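Local coordinates for beta-ketoacyl-[acyl-carrier-protein] synthase III (Pseudomonas aeruginosa, PDB 2X3E) that probably catalyses the first condensation of fatty acid synthesis, joining an acetyl group from acetyl-CoA to malonyl-ACP with loss of carbon dioxide, at residues 12-16 and 56-60; 142-148 and 208-212. The protein carries 1 engineered substitution. One frame throughout, in Å; residues are numbered along the deposited sequence.

Contact 1 (12-16 with 56-60) packs a helix on a strand, and contact 2 (142-148 with 208-212) joins two loops of the same thiolase-like subunit. Contact 1 lays helix 53-68 against strand 5-14, an outermost strand, within this chain, of the sheet that also holds strand 133-140. Contact 2 closes later in the chain, where the loop after strand 133-140 meets the loop before the short strand 212-213. The centres of contact 1 and contact 2 are about 21 Å apart, and the nearest atoms of contacts 1 and 2 about 7 Å apart. The first belongs to the layered body; the second lies where the second subunit meets the surroundings of the predicted active site.

Contact 1. Residues 12-16 and 56-60; sequences GSYLP and LALRA
Two first torsions set Y14 against R59: the tyrosine places CG anti to its own amide nitrogen (chi1 -179°), carrying the ring from the strand toward the helix, while R59 turns CG beside its backbone N and then bends at chi2 and chi3. The folded arginine therefore wraps over one face of the tyrosine. Its CG stands 3.9 Å from the centroid of the Y14 ring and nearly on the ring normal, a CH-pi contact, and R59 CB comes within 3.4 Å of Y14 CG. Further out the guanidinium turns one face to Y14 CE1, which lies 3.5 Å from R59 NH1, the planes 40° apart. L56 meets the same ring at its edge, in plane, L56 CD2 lying 3.6 Å from Y14 CE2, and its other methyl, CD1, reaches P16 CD at 4.1 Å.

Toward the other end of the contact the small residues let the backbones close in: S13 CA and A60 CA are 4.0 Å apart, and A60 CB rests 3.7 Å from S13 CA. L56 and A60 also touch A161 of strand 160-169, next to strand 5-14 in the sheet. Helix 53-68 runs roughly antiparallel (145°, segment axes 6.4 Å apart) to strand 5-14, outermost in this chain's sheet, while helix 285-295 touches S13 and L15, whose side chains point away from helix 53-68: the layered alpha-beta-alpha-beta-alpha thiolase fold.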
ATOM      1  N   GLY A  12     -11.777  -3.347  16.855  1.00 15.40           N
ATOM      2  CA  GLY A  12     -11.723  -2.100  17.607  1.00 15.85           C
ATOM      3  C   GLY A  12     -11.910  -0.929  16.670  1.00 15.34           C
ATOM      4  O   GLY A  12     -11.821  -1.075  15.451  1.00 15.19           O
ATOM      5  N   SER A  13     -12.195   0.233  17.233  1.00 15.45           N
ATOM      6  CA  SER A  13     -12.414   1.427  16.425  1.00 15.00           C
ATOM      7  C   SER A  13     -12.180   2.681  17.238  1.00 15.78           C
ATOM      8  O   SER A  13     -12.131   2.636  18.472  1.00 16.24           O
ATOM      9  CB  SER A  13     -13.833   1.434  15.861  1.00 14.56           C
ATOM     10  OG  SER A  13     -14.793   1.645  16.883  1.00 14.90           O
ATOM     11  N   TYR A  14     -12.043   3.800  16.531  1.00 15.62           N
ATOM     12  CA  TYR A  14     -11.944   5.103  17.161  1.00 16.55           C
ATOM     13  C   TYR A  14     -12.496   6.182  16.232  1.00 16.39           C
ATOM     14  O   TYR A  14     -12.171   6.222  15.043  1.00 15.43           O
ATOM     15  CB  TYR A  14     -10.492   5.416  17.541  1.00 17.23           C
ATOM     16  CG  TYR A  14     -10.344   6.756  18.227  1.00 17.94           C
ATOM     17  CD1 TYR A  14     -10.725   6.919  19.553  1.00 19.16           C
ATOM     18  CD2 TYR A  14      -9.843   7.866  17.542  1.00 17.80           C
ATOM     19  CE1 TYR A  14     -10.612   8.149  20.188  1.00 20.50           C
ATOM     20  CE2 TYR A  14      -9.718   9.105  18.174  1.00 18.95           C
ATOM     21  CZ  TYR A  14     -10.105   9.234  19.496  1.00 20.44           C
ATOM     22  OH  TYR A  14      -9.990  10.444  20.142  1.00 21.74           O
ATOM     23  N   LEU A  15     -13.346   7.036  16.791  1.00 17.61           N
ATOM     24  CA  LEU A  15     -13.876   8.198  16.096  1.00 17.60           C
ATOM     25  C   LEU A  15     -13.366   9.449  16.806  1.00 19.22           C
ATOM     26  O   LEU A  15     -13.377   9.504  18.040  1.00 19.40           O
ATOM     27  CB  LEU A  15     -15.405   8.183  16.132  1.00 17.77           C
ATOM     28  CG  LEU A  15     -16.110   7.057  15.377  1.00 17.16           C
ATOM     29  CD1 LEU A  15     -17.548   6.928  15.851  1.00 17.81           C
ATOM     30  CD2 LEU A  15     -16.050   7.281  13.871  1.00 17.99           C
ATOM     31  N   PRO A  16     -12.915  10.457  16.037  1.00 19.67           N
ATOM     32  CA  PRO A  16     -12.509  11.695  16.691  1.00 21.49           C
ATOM     33  C   PRO A  16     -13.683  12.344  17.418  1.00 22.64           C
ATOM     34  O   PRO A  16     -14.841  12.135  17.052  1.00 21.96           O
ATOM     35  CB  PRO A  16     -12.007  12.579  15.537  1.00 21.62           C
ATOM     36  CG  PRO A  16     -12.421  11.916  14.282  1.00 20.18           C
ATOM     37  CD  PRO A  16     -12.732  10.496  14.574  1.00 18.95           C
ATOM     38  N   LEU A  56      -5.629   8.190  14.794  1.00 16.72           N
ATOM     39  CA  LEU A  56      -6.895   7.453  14.848  1.00 16.25           C
ATOM     40  C   LEU A  56      -6.639   5.953  14.776  1.00 15.53           C
ATOM     41  O   LEU A  56      -7.269   5.161  15.493  1.00 15.21           O
ATOM     42  CB  LEU A  56      -7.828   7.860  13.702  1.00 16.56           C
ATOM     43  CG  LEU A  56      -8.199   9.337  13.528  1.00 17.12           C
ATOM     44  CD1 LEU A  56      -9.351   9.469  12.525  1.00 16.89           C
ATOM     45  CD2 LEU A  56      -8.565  10.000  14.852  1.00 18.04           C
ATOM     46  N   ALA A  57      -5.711   5.569  13.904  1.00 14.67           N
ATOM     47  CA  ALA A  57      -5.357   4.168  13.727  1.00 14.39           C
ATOM     48  C   ALA A  57      -4.787   3.568  15.012  1.00 14.64           C
ATOM     49  O   ALA A  57      -5.063   2.414  15.342  1.00 14.59           O
ATOM     50  CB  ALA A  57      -4.356   4.022  12.570  1.00 13.81           C
ATOM     51  N   LEU A  58      -3.998   4.355  15.732  1.00 15.42           N
ATOM     52  CA  LEU A  58      -3.387   3.907  16.977  1.00 16.04           C
ATOM     53  C   LEU A  58      -4.454   3.528  18.003  1.00 16.18           C
ATOM     54  O   LEU A  58      -4.379   2.464  18.615  1.00 16.16           O
ATOM     55  CB  LEU A  58      -2.473   5.002  17.526  1.00 16.91           C
ATOM     56  CG  LEU A  58      -1.644   4.708  18.767  1.00 18.90           C
ATOM     57  CD1 LEU A  58      -0.707   3.526  18.546  1.00 19.91           C
ATOM     58  CD2 LEU A  58      -0.860   5.949  19.141  1.00 20.83           C
ATOM     59  N   ARG A  59      -5.461   4.384  18.160  1.00 16.00           N
ATOM     60  CA  ARG A  59      -6.541   4.124  19.109  1.00 16.33           C
ATOM     61  C   ARG A  59      -7.371   2.908  18.702  1.00 15.50           C
ATOM     62  O   ARG A  59      -7.703   2.075  19.551  1.00 15.91           O
ATOM     63  CB  ARG A  59      -7.441   5.356  19.272  1.00 16.59           C
ATOM     64  CG  ARG A  59      -6.801   6.528  20.019  1.00 17.75           C
ATOM     65  CD  ARG A  59      -6.465   6.191  21.485  1.00 18.70           C
ATOM     66  NE  ARG A  59      -7.648   5.830  22.264  1.00 19.62           N
ATOM     67  CZ  ARG A  59      -8.465   6.700  22.858  1.00 20.10           C
ATOM     68  NH1 ARG A  59      -8.248   8.008  22.774  1.00 20.19           N
ATOM     69  NH2 ARG A  59      -9.517   6.258  23.533  1.00 22.21           N
ATOM     70  N   ALA A  60      -7.698   2.797  17.416  1.00 14.60           N
ATOM     71  CA  ALA A  60      -8.475   1.646  16.930  1.00 14.64           C
ATOM     72  C   ALA A  60      -7.726   0.332  17.114  1.00 14.44           C
ATOM     73  O   ALA A  60      -8.316  -0.675  17.521  1.00 14.77           O
ATOM     74  CB  ALA A  60      -8.867   1.823  15.469  1.00 14.04           C
TER

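Contact 2. Residues 142-148 and 208-212; sequences FSHTLDP and SNYFR
The Y210 ring is sandwiched between backbone groups. Over the centre of one face sits D147 CA, 3.7 Å from the Y210 ring centroid, a CH-pi contact; the opposite face carries S208 O, displaced toward the rim, and T145 O lies at the edge near the ring plane. The D147 carboxylate, nearly parallel to the ring plane (18°), lies on the same side as its CA, beyond the CD1-CE1 rim, and its OD1 accepts a hydrogen bond from A149 N. P148 crosses the ring's far end at about a right angle, with P148 CD 3.7 Å from Y210 CZ.

The one aromatic pair across the contact is edge-to-face: F142 directs its edge, through CE2, at the face of F211, centroids 5.3 Å apart and planes at 61°. F211 gets there with CG anti to the backbone N (chi1 175°), and F157 meets both rings. Between Y210 and this pair a nearly straight 2.9 Å bond runs from F211 N to T145 O; Y210 CA adds a CA-H...O contact to that carbonyl. A water bridges the two segments, accepting from D147 N and donating to F211 O.

F142 O takes two bonds, from T145 N and from T145 OG1 (2.7 Å to F142 O), the hydroxyl using an in-plane lone pair, which pins the turn. R199 of the second subunit bonds N209 O, and C87 of that subunit packs on F142. The F142 side chain is about 7 Å from those of N280 and A112 (engineered), both predicted active-site positions, consistent with a place beside the active site at the FabH dimer interface.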
ATOM      1  N   PHE A 142     -10.478  12.027   5.448  1.00 16.42           N
ATOM      2  CA  PHE A 142     -10.853  12.778   4.250  1.00 16.98           C
ATOM      3  C   PHE A 142     -11.229  14.231   4.504  1.00 17.88           C
ATOM      4  O   PHE A 142     -11.064  15.056   3.610  1.00 18.08           O
ATOM      5  CB  PHE A 142     -11.993  12.080   3.492  1.00 16.70           C
ATOM      6  CG  PHE A 142     -11.529  11.250   2.331  1.00 16.03           C
ATOM      7  CD1 PHE A 142     -10.501  10.333   2.484  1.00 15.21           C
ATOM      8  CD2 PHE A 142     -12.122  11.382   1.079  1.00 16.17           C
ATOM      9  CE1 PHE A 142     -10.072   9.563   1.416  1.00 16.08           C
ATOM     10  CE2 PHE A 142     -11.695  10.615   0.009  1.00 15.93           C
ATOM     11  CZ  PHE A 142     -10.666   9.700   0.181  1.00 15.88           C
ATOM     12  N   SER A 143     -11.727  14.555   5.695  1.00 18.76           N
ATOM     13  CA  SER A 143     -12.083  15.952   6.001  1.00 19.88           C
ATOM     14  C   SER A 143     -10.912  16.908   5.770  1.00 20.59           C
ATOM     15  O   SER A 143     -11.124  18.058   5.391  1.00 21.41           O
ATOM     16  CB  SER A 143     -12.611  16.113   7.430  1.00 20.18           C
ATOM     17  OG  SER A 143     -11.559  16.092   8.379  1.00 20.11           O
ATOM     18  N   HIS A 144      -9.681  16.441   5.983  1.00 20.51           N
ATOM     19  CA  HIS A 144      -8.503  17.282   5.728  1.00 21.22           C
ATOM     20  C   HIS A 144      -8.361  17.635   4.252  1.00 21.14           C
ATOM     21  O   HIS A 144      -7.709  18.619   3.916  1.00 21.76           O
ATOM     22  CB  HIS A 144      -7.210  16.603   6.192  1.00 21.04           C
ATOM     23  CG  HIS A 144      -7.121  16.422   7.673  1.00 22.69           C
ATOM     24  ND1 HIS A 144      -6.603  15.282   8.250  1.00 23.64           N
ATOM     25  CD2 HIS A 144      -7.482  17.230   8.697  1.00 24.05           C
ATOM     26  CE1 HIS A 144      -6.648  15.397   9.564  1.00 23.29           C
ATOM     27  NE2 HIS A 144      -7.179  16.569   9.862  1.00 25.13           N
ATOM     28  N   THR A 145      -8.980  16.835   3.383  1.00 20.43           N
ATOM     29  CA  THR A 145      -8.792  16.919   1.936  1.00 20.23           C
ATOM     30  C   THR A 145      -9.977  17.552   1.197  1.00 20.62           C
ATOM     31  O   THR A 145      -9.954  17.668  -0.027  1.00 20.89           O
ATOM     32  CB  THR A 145      -8.553  15.505   1.344  1.00 19.37           C
ATOM     33  OG1 THR A 145      -9.792  14.782   1.292  1.00 19.13           O
ATOM     34  CG2 THR A 145      -7.551  14.718   2.192  1.00 18.70           C
ATOM     35  N   LEU A 146     -11.009  17.960   1.928  1.00 20.62           N
ATOM     36  CA  LEU A 146     -12.208  18.502   1.297  1.00 21.02           C
ATOM     37  C   LEU A 146     -12.063  19.993   1.033  1.00 22.24           C
ATOM     38  O   LEU A 146     -11.425  20.713   1.803  1.00 21.99           O
ATOM     39  CB  LEU A 146     -13.439  18.245   2.170  1.00 20.87           C
ATOM     40  CG  LEU A 146     -13.731  16.773   2.480  1.00 19.88           C
ATOM     41  CD1 LEU A 146     -15.025  16.620   3.279  1.00 20.30           C
ATOM     42  CD2 LEU A 146     -13.788  15.932   1.192  1.00 19.02           C
ATOM     43  N   ASP A 147     -12.656  20.442  -0.070  1.00 23.10           N
ATOM     44  CA  ASP A 147     -12.790  21.860  -0.358  1.00 24.69           C
ATOM     45  C   ASP A 147     -13.714  22.454   0.704  1.00 25.60           C
ATOM     46  O   ASP A 147     -14.850  22.002   0.836  1.00 25.29           O
ATOM     47  CB  ASP A 147     -13.396  22.043  -1.753  1.00 25.11           C
ATOM     48  CG  ASP A 147     -13.471  23.498  -2.195  1.00 26.96           C
ATOM     49  OD1 ASP A 147     -13.392  24.423  -1.355  1.00 27.61           O
ATOM     50  OD2 ASP A 147     -13.621  23.712  -3.413  1.00 27.74           O
ATOM     51  N   PRO A 148     -13.231  23.457   1.467  1.00 26.96           N
ATOM     52  CA  PRO A 148     -14.062  24.112   2.489  1.00 27.96           C
ATOM     53  C   PRO A 148     -15.403  24.631   1.973  1.00 28.91           C
ATOM     54  O   PRO A 148     -16.366  24.695   2.735  1.00 29.44           O
ATOM     55  CB  PRO A 148     -13.196  25.296   2.943  1.00 28.93           C
ATOM     56  CG  PRO A 148     -11.813  24.887   2.658  1.00 28.45           C
ATOM     57  CD  PRO A 148     -11.871  24.028   1.431  1.00 27.11           C
ATOM     58  N   SER A 208      -3.739  23.224  -2.557  1.00 36.27           N
ATOM     59  CA  SER A 208      -5.190  23.290  -2.738  1.00 35.53           C
ATOM     60  C   SER A 208      -5.668  22.037  -3.480  1.00 34.08           C
ATOM     61  O   SER A 208      -6.578  22.101  -4.312  1.00 34.01           O
ATOM     62  CB  SER A 208      -5.576  24.552  -3.515  1.00 36.90           C
ATOM     63  OG  SER A 208      -5.070  25.715  -2.880  1.00 38.03           O
ATOM     64  N   ASN A 209      -5.050  20.895  -3.166  1.00 32.18           N
ATOM     65  CA  ASN A 209      -5.397  19.625  -3.807  1.00 30.78           C
ATOM     66  C   ASN A 209      -6.578  18.963  -3.087  1.00 29.51           C
ATOM     67  O   ASN A 209      -6.398  18.191  -2.137  1.00 29.09           O
ATOM     68  CB  ASN A 209      -4.175  18.691  -3.900  1.00 30.21           C
ATOM     69  CG  ASN A 209      -3.567  18.348  -2.542  1.00 29.94           C
ATOM     70  OD1 ASN A 209      -3.346  19.224  -1.704  1.00 29.42           O
ATOM     71  ND2 ASN A 209      -3.271  17.067  -2.333  1.00 28.78           N
ATOM     72  N   TYR A 210      -7.785  19.300  -3.535  1.00 28.85           N
ATOM     73  CA  TYR A 210      -9.009  18.865  -2.871  1.00 27.64           C
ATOM     74  C   TYR A 210      -9.619  17.640  -3.536  1.00 26.48           C
ATOM     75  O   TYR A 210      -9.498  17.446  -4.750  1.00 26.53           O
ATOM     76  CB  TYR A 210     -10.057  19.983  -2.870  1.00 28.32           C
ATOM     77  CG  TYR A 210      -9.660  21.254  -2.141  1.00 28.86           C
ATOM     78  CD1 TYR A 210      -9.881  22.500  -2.716  1.00 30.09           C
ATOM     79  CD2 TYR A 210      -9.075  21.209  -0.875  1.00 28.06           C
ATOM     80  CE1 TYR A 210      -9.529  23.676  -2.057  1.00 31.05           C
ATOM     81  CE2 TYR A 210      -8.719  22.380  -0.207  1.00 29.56           C
ATOM     82  CZ  TYR A 210      -8.949  23.610  -0.806  1.00 30.86           C
ATOM     83  OH  TYR A 210      -8.603  24.774  -0.157  1.00 31.99           O
ATOM     84  N   PHE A 211     -10.306  16.834  -2.734  1.00 25.21           N
ATOM     85  CA  PHE A 211     -11.036  15.685  -3.252  1.00 24.20           C
ATOM     86  C   PHE A 211     -12.190  16.163  -4.131  1.00 25.14           C
ATOM     87  O   PHE A 211     -12.909  17.102  -3.768  1.00 25.27           O
ATOM     88  CB  PHE A 211     -11.585  14.831  -2.114  1.00 23.58           C
ATOM     89  CG  PHE A 211     -12.456  13.692  -2.581  1.00 22.30           C
ATOM     90  CD1 PHE A 211     -13.838  13.770  -2.479  1.00 22.67           C
ATOM     91  CD2 PHE A 211     -11.892  12.553  -3.142  1.00 21.13           C
ATOM     92  CE1 PHE A 211     -14.641  12.727  -2.912  1.00 22.38           C
ATOM     93  CE2 PHE A 211     -12.685  11.511  -3.576  1.00 20.99           C
ATOM     94  CZ  PHE A 211     -14.062  11.598  -3.468  1.00 21.16           C
ATOM     95  N   ARG A 212     -12.345  15.527  -5.290  1.00 25.30           N
ATOM     96  CA  ARG A 212     -13.496  15.764  -6.151  1.00 26.51           C
ATOM     97  C   ARG A 212     -14.125  14.447  -6.574  1.00 26.41           C
ATOM     98  O   ARG A 212     -13.436  13.427  -6.708  1.00 24.82           O
ATOM     99  CB  ARG A 212     -13.119  16.601  -7.379  1.00 27.61           C
ATOM    100  CG  ARG A 212     -12.131  15.966  -8.345  1.00 28.63           C
ATOM    101  CD  ARG A 212     -12.169  16.694  -9.689  1.00 31.72           C
ATOM    102  NE  ARG A 212     -10.994  16.422 -10.518  1.00 33.22           N
ATOM    103  CZ  ARG A 212     -10.792  15.316 -11.233  1.00 33.81           C
ATOM    104  NH1 ARG A 212     -11.679  14.325 -11.242  1.00 32.55           N
ATOM    105  NH2 ARG A 212      -9.678  15.200 -11.955  1.00 35.39           N
TER
HETATM  106  O   HOH W   1     -14.060  18.299  -1.574  1.00 14.29           O